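PDB 6C7C: enoyl-CoA hydratase, EchA3 from Mycobacterium ulcerans, which probably acts as a lyase of lipid metabolism, in a family whose members typically hydrate or isomerise the double bond of enoyl-CoA thioesters. Local coordinates for residues G7-T12 and P32-A37; A52-G57 and V101-G106; A124-N129 and F169-L174; L149-T154 and R213-A218. All blocks are in the same frame, centred on the assembly; numbering follows the deposited sequence. Where two conformers were deposited one is given.

Interaction 1: G7-T12 and P32-A37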
loop_
_atom_site.group_PDB
_atom_site.type_symbol
_atom_site.label_atom_id
_atom_site.label_comp_id
_atom_site.label_asym_id
_atom_site.label_seq_id
_atom_site.Cartn_x
_atom_site.Cartn_y
_atom_site.Cartn_z
ATOM N N GLY A 7 -7.300 39.420 4.227
ATOM C CA GLY A 7 -6.993 38.208 3.509
ATOM C C GLY A 7 -7.158 36.962 4.357
ATOM O O GLY A 7 -6.996 36.974 5.580
ATOM N N PRO A 8 -7.458 35.840 3.702
ATOM C CA PRO A 8 -7.718 34.593 4.432
ATOM C C PRO A 8 -6.478 33.790 4.800
ATOM O O PRO A 8 -6.629 32.719 5.400
ATOM C CB PRO A 8 -8.621 33.814 3.467
ATOM C CG PRO A 8 -8.216 34.288 2.116
ATOM C CD PRO A 8 -7.736 35.723 2.259
ATOM N N VAL A 9 -5.274 34.275 4.488
ATOM C CA VAL A 9 -4.022 33.568 4.764
ATOM C C VAL A 9 -3.083 34.479 5.551
ATOM O O VAL A 9 -2.857 35.634 5.171
ATOM C CB VAL A 9 -3.323 33.106 3.468
ATOM C CG1 VAL A 9 -1.890 32.733 3.756
ATOM C CG2 VAL A 9 -4.036 31.925 2.833
ATOM N N THR A 10 -2.496 33.938 6.610
ATOM C CA THR A 10 -1.426 34.587 7.347
ATOM C C THR A 10 -0.132 33.836 7.059
ATOM O O THR A 10 -0.079 32.604 7.183
ATOM C CB THR A 10 -1.712 34.589 8.853
ATOM O OG1 THR A 10 -2.956 35.248 9.105
ATOM C CG2 THR A 10 -0.623 35.322 9.598
ATOM N N TYR A 11 0.911 34.574 6.694
ATOM C CA TYR A 11 2.221 34.005 6.415
ATOM C C TYR A 11 3.222 34.569 7.412
ATOM O O TYR A 11 3.338 35.789 7.546
ATOM C CB TYR A 11 2.685 34.317 4.986
ATOM C CG TYR A 11 4.146 33.929 4.710
ATOM C CD1 TYR A 11 4.530 32.599 4.665
ATOM C CD2 TYR A 11 5.118 34.900 4.470
ATOM C CE1 TYR A 11 5.857 32.239 4.400
ATOM C CE2 TYR A 11 6.419 34.565 4.216
ATOM C CZ TYR A 11 6.786 33.234 4.178
ATOM O OH TYR A 11 8.088 32.908 3.921
ATOM N N THR A 12 3.930 33.686 8.115
ATOM C CA THR A 12 5.038 34.085 8.969
ATOM C C THR A 12 6.225 33.178 8.682
ATOM O O THR A 12 6.061 32.032 8.243
ATOM C CB THR A 12 4.671 33.994 10.468
ATOM O OG1 THR A 12 4.394 32.628 10.803
ATOM C CG2 THR A 12 3.435 34.830 10.781
ATOM N N PRO A 32 -11.686 30.960 -5.273
ATOM C CA PRO A 32 -10.645 31.735 -5.978
ATOM C C PRO A 32 -9.804 32.607 -5.060
ATOM O O PRO A 32 -8.574 32.669 -5.217
ATOM C CB PRO A 32 -11.455 32.577 -6.979
ATOM C CG PRO A 32 -12.748 31.839 -7.135
ATOM C CD PRO A 32 -13.028 31.203 -5.815
ATOM N N THR A 33 -10.432 33.261 -4.085
ATOM C CA THR A 33 -9.687 34.103 -3.156
ATOM C C THR A 33 -8.695 33.286 -2.323
ATOM O O THR A 33 -7.524 33.667 -2.194
ATOM C CB THR A 33 -10.659 34.861 -2.259
ATOM O OG1 THR A 33 -11.582 35.584 -3.078
ATOM C CG2 THR A 33 -9.913 35.834 -1.376
ATOM N N MET A 34 -9.140 32.165 -1.736
ATOM C CA MET A 34 -8.223 31.369 -0.917
ATOM C C MET A 34 -7.084 30.817 -1.760
ATOM O O MET A 34 -5.926 30.801 -1.324
ATOM C CB MET A 34 -8.957 30.220 -0.216
ATOM C CG MET A 34 -8.033 29.356 0.674
ATOM S SD MET A 34 -7.451 30.229 2.159
ATOM C CE MET A 34 -8.842 29.999 3.281
ATOM N N GLN A 35 -7.391 30.383 -2.985
ATOM C CA GLN A 35 -6.352 29.832 -3.842
ATOM C C GLN A 35 -5.315 30.899 -4.174
ATOM O O GLN A 35 -4.105 30.643 -4.128
ATOM C CB GLN A 35 -6.981 29.263 -5.116
ATOM C CG GLN A 35 -7.800 27.977 -4.900
ATOM C CD GLN A 35 -8.350 27.406 -6.196
ATOM O OE1 GLN A 35 -7.829 27.680 -7.273
ATOM N NE2 GLN A 35 -9.454 26.650 -6.101
ATOM N N GLN A 36 -5.774 32.110 -4.491
ATOM C CA GLN A 36 -4.857 33.202 -4.798
ATOM C C GLN A 36 -3.960 33.522 -3.602
ATOM O O GLN A 36 -2.750 33.713 -3.753
ATOM C CB GLN A 36 -5.665 34.438 -5.218
ATOM C CG GLN A 36 -4.828 35.649 -5.452
ATOM C CD GLN A 36 -5.637 36.856 -5.970
ATOM O OE1 GLN A 36 -6.636 36.704 -6.670
ATOM N NE2 GLN A 36 -5.191 38.052 -5.613
ATOM N N ALA A 37 -4.547 33.598 -2.405
ATOM C CA ALA A 37 -3.781 33.928 -1.206
ATOM C C ALA A 37 -2.795 32.832 -0.860
ATOM O O ALA A 37 -1.691 33.113 -0.376
ATOM C CB ALA A 37 -4.725 34.172 -0.027
#
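Pro8, just before the edge strand 9-13, and Val9, its first residue, make a small apolar contact near the surface with Met34 and Ala37 in the first turns of helix 32-48. No hydrogen bond joins the two segments, which bury 236 Å² between them. The ring of Pro8 is a compact, rigid wedge: its CB lies 3.8 Å from Met34 CE, and its CG is 4.1 Å from both Met34 SD and Ala37 CB. Methionine suits its place because it can fold: with CG anti to the backbone N, the chain bends at chi2 (70°) and chi3 (83°), bringing sulfur and methyl back along the proline, the two side chains sliding past each other in opposite directions. Val9, whose branched CB fits an extended strand, crosses Met34 at about a right angle and uses one branch for both partners: CG2 is 3.7 Å from Ala37 CB and 3.9 Å from Met34 SD. The small methyl of Ala37 lets the backbones close to 6.0 Å between Val9 CA and Ala37 CA. Farther along the helix, Leu38 and Ala41 also receive Val9. On strand 17-22, the antiparallel neighbour, Ile20 packs on Val9 and Met22 on Met34, so the helix lies against both strands.

Interaction 2: A52-G57 and V101-G106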
loop_
_atom_site.group_PDB
_atom_site.type_symbol
_atom_site.label_atom_id
_atom_site.label_comp_id
_atom_site.label_asym_id
_atom_site.label_seq_id
_atom_site.Cartn_x
_atom_site.Cartn_y
_atom_site.Cartn_z
ATOM N N ALA A 52 11.657 24.797 5.187
ATOM C CA ALA A 52 10.464 23.958 5.160
ATOM C C ALA A 52 9.243 24.850 5.327
ATOM O O ALA A 52 9.348 25.995 5.771
ATOM C CB ALA A 52 10.483 22.894 6.253
ATOM N N LEU A 53 8.079 24.290 5.009
ATOM C CA LEU A 53 6.836 25.043 4.921
ATOM C C LEU A 53 5.735 24.308 5.678
ATOM O O LEU A 53 5.625 23.086 5.585
ATOM C CB LEU A 53 6.436 25.245 3.459
ATOM C CG LEU A 53 5.188 26.085 3.246
ATOM C CD1 LEU A 53 5.433 27.487 3.794
ATOM C CD2 LEU A 53 4.839 26.108 1.768
ATOM N N VAL A 54 4.983 25.038 6.491
ATOM C CA VAL A 54 3.849 24.495 7.227
ATOM C C VAL A 54 2.584 25.073 6.618
ATOM O O VAL A 54 2.513 26.281 6.378
ATOM C CB VAL A 54 3.946 24.824 8.727
ATOM C CG1 VAL A 54 2.631 24.497 9.463
ATOM C CG2 VAL A 54 5.096 24.047 9.346
ATOM N N ILE A 55 1.598 24.224 6.336
ATOM C CA ILE A 55 0.268 24.693 5.954
ATOM C C ILE A 55 -0.682 24.301 7.069
ATOM O O ILE A 55 -0.762 23.121 7.429
ATOM C CB ILE A 55 -0.198 24.118 4.605
ATOM C CG1 ILE A 55 0.925 24.200 3.569
ATOM C CG2 ILE A 55 -1.436 24.856 4.134
ATOM C CD1 ILE A 55 1.335 25.617 3.237
ATOM N N ALA A 56 -1.404 25.280 7.609
ATOM C CA ALA A 56 -2.320 25.059 8.721
ATOM C C ALA A 56 -3.705 25.623 8.398
ATOM O O ALA A 56 -3.846 26.551 7.595
ATOM C CB ALA A 56 -1.777 25.704 10.007
ATOM N N GLY A 57 -4.730 25.046 9.023
ATOM C CA GLY A 57 -6.106 25.527 8.918
ATOM C C GLY A 57 -6.467 26.490 10.035
ATOM O O GLY A 57 -5.616 27.199 10.576
ATOM N N VAL A 101 4.878 20.422 5.631
ATOM C CA VAL A 101 4.189 19.803 6.760
ATOM C C VAL A 101 2.788 20.385 6.844
ATOM O O VAL A 101 2.623 21.609 6.796
ATOM C CB VAL A 101 4.936 20.043 8.079
ATOM C CG1 VAL A 101 4.253 19.290 9.202
ATOM C CG2 VAL A 101 6.441 19.665 7.945
ATOM N N ILE A 102 1.783 19.514 6.962
ATOM C CA ILE A 102 0.391 19.933 7.093
ATOM C C ILE A 102 0.001 19.862 8.562
ATOM O O ILE A 102 0.119 18.808 9.197
ATOM C CB ILE A 102 -0.552 19.076 6.241
ATOM C CG1 ILE A 102 -0.046 18.967 4.807
ATOM C CG2 ILE A 102 -1.956 19.685 6.285
ATOM C CD1 ILE A 102 -0.025 20.282 4.055
ATOM N N ALA A 103 -0.437 20.990 9.115
ATOM C CA ALA A 103 -0.998 21.035 10.464
ATOM C C ALA A 103 -2.506 20.960 10.283
ATOM O O ALA A 103 -3.181 21.982 10.119
ATOM C CB ALA A 103 -0.555 22.298 11.209
ATOM N N CYS A 104 -3.032 19.735 10.272
ATOM C CA CYS A 104 -4.459 19.505 10.080
ATOM C C CYS A 104 -5.158 19.857 11.386
ATOM O O CYS A 104 -5.306 19.023 12.287
ATOM C CB CYS A 104 -4.730 18.059 9.662
ATOM S SG CYS A 104 -6.411 17.821 9.081
ATOM N N THR A 105 -5.585 21.118 11.489
ATOM C CA THR A 105 -6.107 21.673 12.727
ATOM C C THR A 105 -7.605 21.489 12.860
ATOM O O THR A 105 -8.199 22.031 13.792
ATOM C CB THR A 105 -5.770 23.158 12.823
ATOM O OG1 THR A 105 -6.317 23.836 11.689
ATOM C CG2 THR A 105 -4.272 23.315 12.811
ATOM N N GLY A 106 -8.216 20.760 11.942
ATOM C CA GLY A 106 -9.629 20.475 12.022
ATOM C C GLY A 106 -9.987 19.472 10.956
ATOM O O GLY A 106 -9.110 18.829 10.380
#
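Three backbone hydrogen bonds join Leu53, Ile55, Val101 and Ala103 in parallel pairing, within the central sheet of the crotonase fold. Val101 N reaches Leu53 O at 2.8 Å, Ile55 N reaches Val101 O at 2.8 Å, and Ala103 N reaches Ile55 O at 2.7 Å. Ile55 thus uses both its N-H and its C=O, gripping the residues that flank its partner Ile102, the pattern of parallel pairing. The first bond is nearly straight, 172° at the hydrogen; in the last, the donor is tilted 22° from the carbonyl plane. CA-H...O contacts, such as Val54 CA to Val101 O at 3.2 Å, fill the gaps. Ile102 CD1 comes within 3.9 Å of Ile55 CB, on the face where Phe62 and Leu116 cover Ile102. Val54, Val101, Ala56 and Ala103 occupy the other face, where all but Ala56 touch helix 188-199; the two alanine CB atoms meet at 3.8 Å, and the small Ala103 leaves room for Ala192 of that helix. Past the strands, Gly57 has no side chain, so the Thr105 hydroxyl can lie close against its main chain. With chi1 58°, that oxygen stands between the threonine's own N and carbonyl carbon; OG1 is 3.1 Å from Gly57 C and hydrogen-bonds to Asn58 O.

Interaction 3: A124-N129 and F169-L174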
loop_
_atom_site.group_PDB
_atom_site.type_symbol
_atom_site.label_atom_id
_atom_site.label_comp_id
_atom_site.label_asym_id
_atom_site.label_seq_id
_atom_site.Cartn_x
_atom_site.Cartn_y
_atom_site.Cartn_z
ATOM N N ALA A 124 -2.566 15.531 12.656
ATOM C CA ALA A 124 -3.961 15.803 12.963
ATOM C C ALA A 124 -4.261 15.323 14.380
ATOM O O ALA A 124 -3.434 14.676 15.026
ATOM C CB ALA A 124 -4.886 15.153 11.936
ATOM N N ALA A 125 -5.448 15.665 14.876
ATOM C CA ALA A 125 -5.899 15.203 16.183
ATOM C C ALA A 125 -6.955 14.098 16.060
ATOM O O ALA A 125 -7.463 13.786 14.980
ATOM C CB ALA A 125 -6.420 16.377 17.024
ATOM N N HIS A 126 -7.306 13.537 17.216
ATOM C CA HIS A 126 -8.094 12.306 17.256
ATOM C C HIS A 126 -9.500 12.485 16.694
ATOM O O HIS A 126 -10.094 11.520 16.182
ATOM C CB HIS A 126 -8.181 11.793 18.690
ATOM C CG HIS A 126 -6.975 11.030 19.144
ATOM N ND1 HIS A 126 -6.584 9.839 18.568
ATOM C CD2 HIS A 126 -6.092 11.271 20.143
ATOM C CE1 HIS A 126 -5.508 9.386 19.185
ATOM N NE2 HIS A 126 -5.186 10.237 20.142
ATOM N N ALA A 127 -10.065 13.680 16.789
ATOM C CA ALA A 127 -11.473 13.851 16.448
ATOM C C ALA A 127 -11.706 14.491 15.086
ATOM O O ALA A 127 -12.861 14.743 14.732
ATOM C CB ALA A 127 -12.188 14.667 17.534
ATOM N N TYR A 128 -10.661 14.762 14.311
ATOM C CA TYR A 128 -10.838 15.509 13.072
ATOM C C TYR A 128 -11.257 14.539 11.965
ATOM O O TYR A 128 -10.526 13.596 11.629
ATOM C CB TYR A 128 -9.555 16.257 12.705
ATOM C CG TYR A 128 -9.129 17.288 13.743
ATOM C CD1 TYR A 128 -10.024 17.733 14.710
ATOM C CD2 TYR A 128 -7.849 17.843 13.729
ATOM C CE1 TYR A 128 -9.658 18.683 15.651
ATOM C CE2 TYR A 128 -7.465 18.799 14.667
ATOM C CZ TYR A 128 -8.375 19.203 15.628
ATOM O OH TYR A 128 -8.025 20.127 16.563
ATOM N N ASN A 129 -12.440 14.770 11.404
ATOM C CA ASN A 129 -12.951 13.923 10.341
ATOM C C ASN A 129 -12.253 14.233 9.029
ATOM O O ASN A 129 -12.125 15.397 8.635
ATOM C CB ASN A 129 -14.458 14.096 10.202
ATOM C CG ASN A 129 -15.208 13.472 11.348
ATOM O OD1 ASN A 129 -14.660 12.638 12.078
ATOM N ND2 ASN A 129 -16.482 13.807 11.475
ATOM N N PHE A 169 -10.758 9.236 10.967
ATOM C CA PHE A 169 -10.333 10.139 12.022
ATOM C C PHE A 169 -9.245 9.472 12.858
ATOM O O PHE A 169 -9.299 8.276 13.132
ATOM C CB PHE A 169 -11.524 10.578 12.885
ATOM C CG PHE A 169 -12.495 9.452 13.216
ATOM C CD1 PHE A 169 -12.249 8.588 14.264
ATOM C CD2 PHE A 169 -13.652 9.279 12.473
ATOM C CE1 PHE A 169 -13.129 7.566 14.561
ATOM C CE2 PHE A 169 -14.540 8.269 12.766
ATOM C CZ PHE A 169 -14.280 7.411 13.816
ATOM N N GLY A 170 -8.280 10.268 13.293
ATOM C CA GLY A 170 -7.269 9.791 14.217
ATOM C C GLY A 170 -6.613 8.470 13.858
ATOM O O GLY A 170 -5.940 8.353 12.828
ATOM N N GLU A 171 -6.784 7.468 14.716
ATOM C CA GLU A 171 -6.074 6.214 14.509
ATOM C C GLU A 171 -6.455 5.561 13.189
ATOM O O GLU A 171 -5.596 4.980 12.519
ATOM C CB GLU A 171 -6.319 5.264 15.679
ATOM C CG GLU A 171 -5.861 5.789 17.048
ATOM C CD GLU A 171 -4.337 5.796 17.235
ATOM O OE1 GLU A 171 -3.610 5.270 16.363
ATOM O OE2 GLU A 171 -3.868 6.322 18.273
ATOM N N THR A 172 -7.731 5.645 12.781
ATOM C CA THR A 172 -8.078 5.040 11.500
ATOM C C THR A 172 -7.581 5.883 10.329
ATOM O O THR A 172 -7.195 5.328 9.293
ATOM C CB THR A 172 -9.588 4.771 11.398
ATOM O OG1 THR A 172 -10.319 5.989 11.204
ATOM C CG2 THR A 172 -10.076 4.072 12.661
ATOM N N ALA A 173 -7.556 7.213 10.472
ATOM C CA ALA A 173 -6.909 8.043 9.458
ATOM C C ALA A 173 -5.417 7.737 9.385
ATOM O O ALA A 173 -4.837 7.684 8.296
ATOM C CB ALA A 173 -7.135 9.534 9.756
ATOM N N LEU A 174 -4.779 7.551 10.542
ATOM C CA LEU A 174 -3.379 7.151 10.553
ATOM C C LEU A 174 -3.199 5.806 9.856
ATOM O O LEU A 174 -2.399 5.687 8.926
ATOM C CB LEU A 174 -2.858 7.099 11.988
ATOM C CG LEU A 174 -1.389 6.731 12.217
ATOM C CD1 LEU A 174 -0.450 7.710 11.523
ATOM C CD2 LEU A 174 -1.098 6.725 13.707
HETATM O O HOH W 1 -7.800 12.810 12.517
HETATM O O HOH W 2 -8.178 7.907 17.210
#
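Phe169 and Gly170, entering helix 170-176, press against a type I beta turn, Ala125 to Tyr128, in the loop that follows strand 121-124 of the crotonase fold. The close-packed part is mostly backbone. His126 CA and Gly170 CA are only 4.0 Å apart, an approach open to glycine because no side chain stands between its backbone and His126 O; its positive phi (48°) also suits that residue. Phe169 CB settles against two carbonyls, 3.4 Å from Tyr128 O and 3.7 Å from His126 O. A bridging water completes this inner part: it donates to Ala125 O and Tyr128 O and accepts from Gly170 N at 2.7 Å, satisfying three backbone groups that have no direct bond across the segments.

The outer part is looser and made of side-chain ends. Phe169 has CG between its N and carbonyl carbon (chi1 42°), which sends the ring out alongside Asn129; the amide and ring planes are 46° apart, and Asn129 OD1 is 3.5 Å from Phe169 CD2. On the solvent side, His126 runs side by side with Glu171, although the imidazole was deposited in two conformers and its contacts hold for one of them. In that conformer Glu171 OE2 meets the ring edge, 3.6 Å from His126 CE1, and a second water links His126 ND1 (2.8 Å) with Glu171 N (2.9 Å).

Interaction 4: L149-T154 and R213-A218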
loop_
_atom_site.group_PDB
_atom_site.type_symbol
_atom_site.label_atom_id
_atom_site.label_comp_id
_atom_site.label_asym_id
_atom_site.label_seq_id
_atom_site.Cartn_x
_atom_site.Cartn_y
_atom_site.Cartn_z
ATOM N N LEU A 149 -5.070 10.635 -3.717
ATOM C CA LEU A 149 -5.473 9.637 -2.731
ATOM C C LEU A 149 -4.663 8.351 -2.872
ATOM O O LEU A 149 -4.273 7.750 -1.868
ATOM C CB LEU A 149 -6.962 9.313 -2.870
ATOM C CG LEU A 149 -8.012 10.357 -2.481
ATOM C CD1 LEU A 149 -9.409 9.771 -2.665
ATOM C CD2 LEU A 149 -7.802 10.903 -1.058
ATOM N N LYS A 150 -4.455 7.885 -4.110
ATOM C CA LYS A 150 -3.741 6.627 -4.324
ATOM C C LYS A 150 -2.267 6.723 -3.924
ATOM O O LYS A 150 -1.639 5.700 -3.600
ATOM C CB LYS A 150 -3.868 6.186 -5.786
ATOM C CG LYS A 150 -3.464 4.710 -6.018
ATOM C CD LYS A 150 -3.627 4.271 -7.469
ATOM C CE LYS A 150 -2.516 4.866 -8.339
ATOM N NZ LYS A 150 -2.536 4.342 -9.736
ATOM N N LEU A 151 -1.691 7.925 -3.982
ATOM C CA LEU A 151 -0.290 8.116 -3.622
ATOM C C LEU A 151 -0.038 7.829 -2.149
ATOM O O LEU A 151 1.075 7.470 -1.765
ATOM C CB LEU A 151 0.124 9.553 -3.954
ATOM C CG LEU A 151 1.579 9.988 -3.868
ATOM C CD1 LEU A 151 2.433 9.095 -4.752
ATOM C CD2 LEU A 151 1.688 11.442 -4.314
ATOM N N ARG A 152 -1.032 8.028 -1.306
ATOM C CA ARG A 152 -0.840 7.991 0.136
ATOM C C ARG A 152 -1.634 6.904 0.857
ATOM O O ARG A 152 -1.172 6.415 1.884
ATOM C CB ARG A 152 -1.208 9.343 0.760
ATOM C CG ARG A 152 -0.508 10.575 0.137
ATOM C CD ARG A 152 1.013 10.443 0.067
ATOM N NE ARG A 152 1.696 10.714 1.330
ATOM C CZ ARG A 152 1.998 11.937 1.769
ATOM N NH1 ARG A 152 2.658 12.096 2.916
ATOM N NH2 ARG A 152 1.609 13.008 1.071
ATOM N N LEU A 153 -2.818 6.535 0.385
ATOM C CA LEU A 153 -3.635 5.582 1.136
ATOM C C LEU A 153 -3.211 4.147 0.851
ATOM O O LEU A 153 -2.775 3.818 -0.255
ATOM C CB LEU A 153 -5.116 5.738 0.784
ATOM C CG LEU A 153 -5.746 7.117 0.982
ATOM C CD1 LEU A 153 -7.235 7.076 0.680
ATOM C CD2 LEU A 153 -5.514 7.558 2.389
ATOM N N THR A 154 -3.374 3.280 1.853
ATOM C CA THR A 154 -3.222 1.844 1.612
ATOM C C THR A 154 -4.212 1.403 0.533
ATOM O O THR A 154 -5.244 2.054 0.330
ATOM C CB THR A 154 -3.486 1.025 2.874
ATOM O OG1 THR A 154 -4.877 1.107 3.200
ATOM C CG2 THR A 154 -2.659 1.537 4.044
ATOM N N ARG A 213 11.552 11.483 -7.390
ATOM C CA ARG A 213 11.589 10.093 -7.834
ATOM C C ARG A 213 10.442 9.316 -7.217
ATOM O O ARG A 213 9.857 8.440 -7.862
ATOM C CB ARG A 213 12.937 9.444 -7.475
ATOM C CG ARG A 213 14.094 10.045 -8.253
ATOM C CD ARG A 213 15.418 9.390 -7.925
ATOM N NE ARG A 213 16.491 9.989 -8.712
ATOM C CZ ARG A 213 17.717 9.490 -8.826
ATOM N NH1 ARG A 213 18.052 8.353 -8.208
ATOM N NH2 ARG A 213 18.607 10.127 -9.573
ATOM N N ALA A 214 10.085 9.648 -5.980
ATOM C CA ALA A 214 9.005 8.960 -5.299
ATOM C C ALA A 214 7.636 9.358 -5.827
ATOM O O ALA A 214 6.660 8.694 -5.481
ATOM C CB ALA A 214 9.065 9.230 -3.796
ATOM N N ARG A 215 7.541 10.407 -6.652
ATOM C CA ARG A 215 6.251 10.945 -7.076
ATOM C C ARG A 215 6.117 11.167 -8.576
ATOM O O ARG A 215 5.053 11.628 -9.015
ATOM C CB ARG A 215 5.960 12.275 -6.362
ATOM C CG ARG A 215 5.746 12.095 -4.880
ATOM C CD ARG A 215 5.745 13.414 -4.131
ATOM N NE ARG A 215 5.757 13.138 -2.700
ATOM C CZ ARG A 215 5.720 14.056 -1.749
ATOM N NH1 ARG A 215 5.663 15.345 -2.061
ATOM N NH2 ARG A 215 5.732 13.679 -0.482
ATOM N N ALA A 216 7.156 10.866 -9.366
ATOM C CA ALA A 216 7.181 11.250 -10.775
ATOM C C ALA A 216 5.933 10.795 -11.522
ATOM O O ALA A 216 5.265 11.602 -12.182
ATOM C CB ALA A 216 8.434 10.688 -11.446
ATOM N N GLU A 217 5.593 9.505 -11.412
ATOM C CA GLU A 217 4.441 8.974 -12.137
ATOM C C GLU A 217 3.140 9.620 -11.670
ATOM O O GLU A 217 2.301 10.013 -12.490
ATOM C CB GLU A 217 4.371 7.456 -11.960
ATOM C CG GLU A 217 3.686 6.697 -13.086
ATOM C CD GLU A 217 3.534 5.207 -12.771
ATOM O OE1 GLU A 217 4.255 4.712 -11.873
ATOM O OE2 GLU A 217 2.711 4.528 -13.430
ATOM N N ALA A 218 2.973 9.770 -10.356
ATOM C CA ALA A 218 1.753 10.354 -9.819
ATOM C C ALA A 218 1.601 11.800 -10.256
ATOM O O ALA A 218 0.505 12.224 -10.638
ATOM C CB ALA A 218 1.745 10.251 -8.293
#
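Leu151, Arg215 and Ala218 carry this contact between helix 143-152 and the long helix 204-227, with Leu151 contributing the most buried surface. A chi1 of -171° swings CG of Leu151 away from its own N, and the forked end reaches the other helix with both methyls: CD1 is 3.8 Å from Ala218 CB, and CD2 is 4.1 Å from Arg215 CG. Ala218 is small enough to receive that fork without pushing the helices apart. Arg215 offers an aliphatic stem here, extended from CG to NE and crossing Leu151 at about a right angle. Its guanidinium ends 4.5 Å from that of Arg152, measured between Arg215 NH2 and Arg152 NH2. This proximity of like charges is probably eased by their other partners: Arg215 forms a salt bridge with Asp120 and a hydrogen bond to Leu94 O, while Arg152 hydrogen-bonds to Gly119 O. Helix 204-227 is kinked here, the N of Glu217 and of Ala218 lacking bonds to the preceding turn. Gln159 of the second subunit hydrogen-bonds to Arg215 NE and to Ala214 O and also packs on Leu151. Such helix packing beside a subunit boundary is consistent with the trimer of this assembly, the unit on which crotonase-family oligomers are commonly built.

Interactions 1 and 2, their centres 14 Å apart, serve the same sheet, one at its edge and the other within it. Interaction 2 runs directly into interaction 3: Cys104 O is 3.2 Å from Tyr128 CD2, and Cys104 CB is 3.7 Å from Ala124 CB. Interactions 3 and 4 have segments that alternate along the chain, yet their nearest atoms stay about 6 Å apart. Interactions 1 and 4 lie on opposite sides of the chain's centre, about 27 Å between centres, and only interaction 4 meets another subunit. In crotonase relatives one oxyanion-hole amide follows the strand equivalent to 52-56 and the other starts the helix equivalent to 111-116, so interaction 2 probably leads toward the active site.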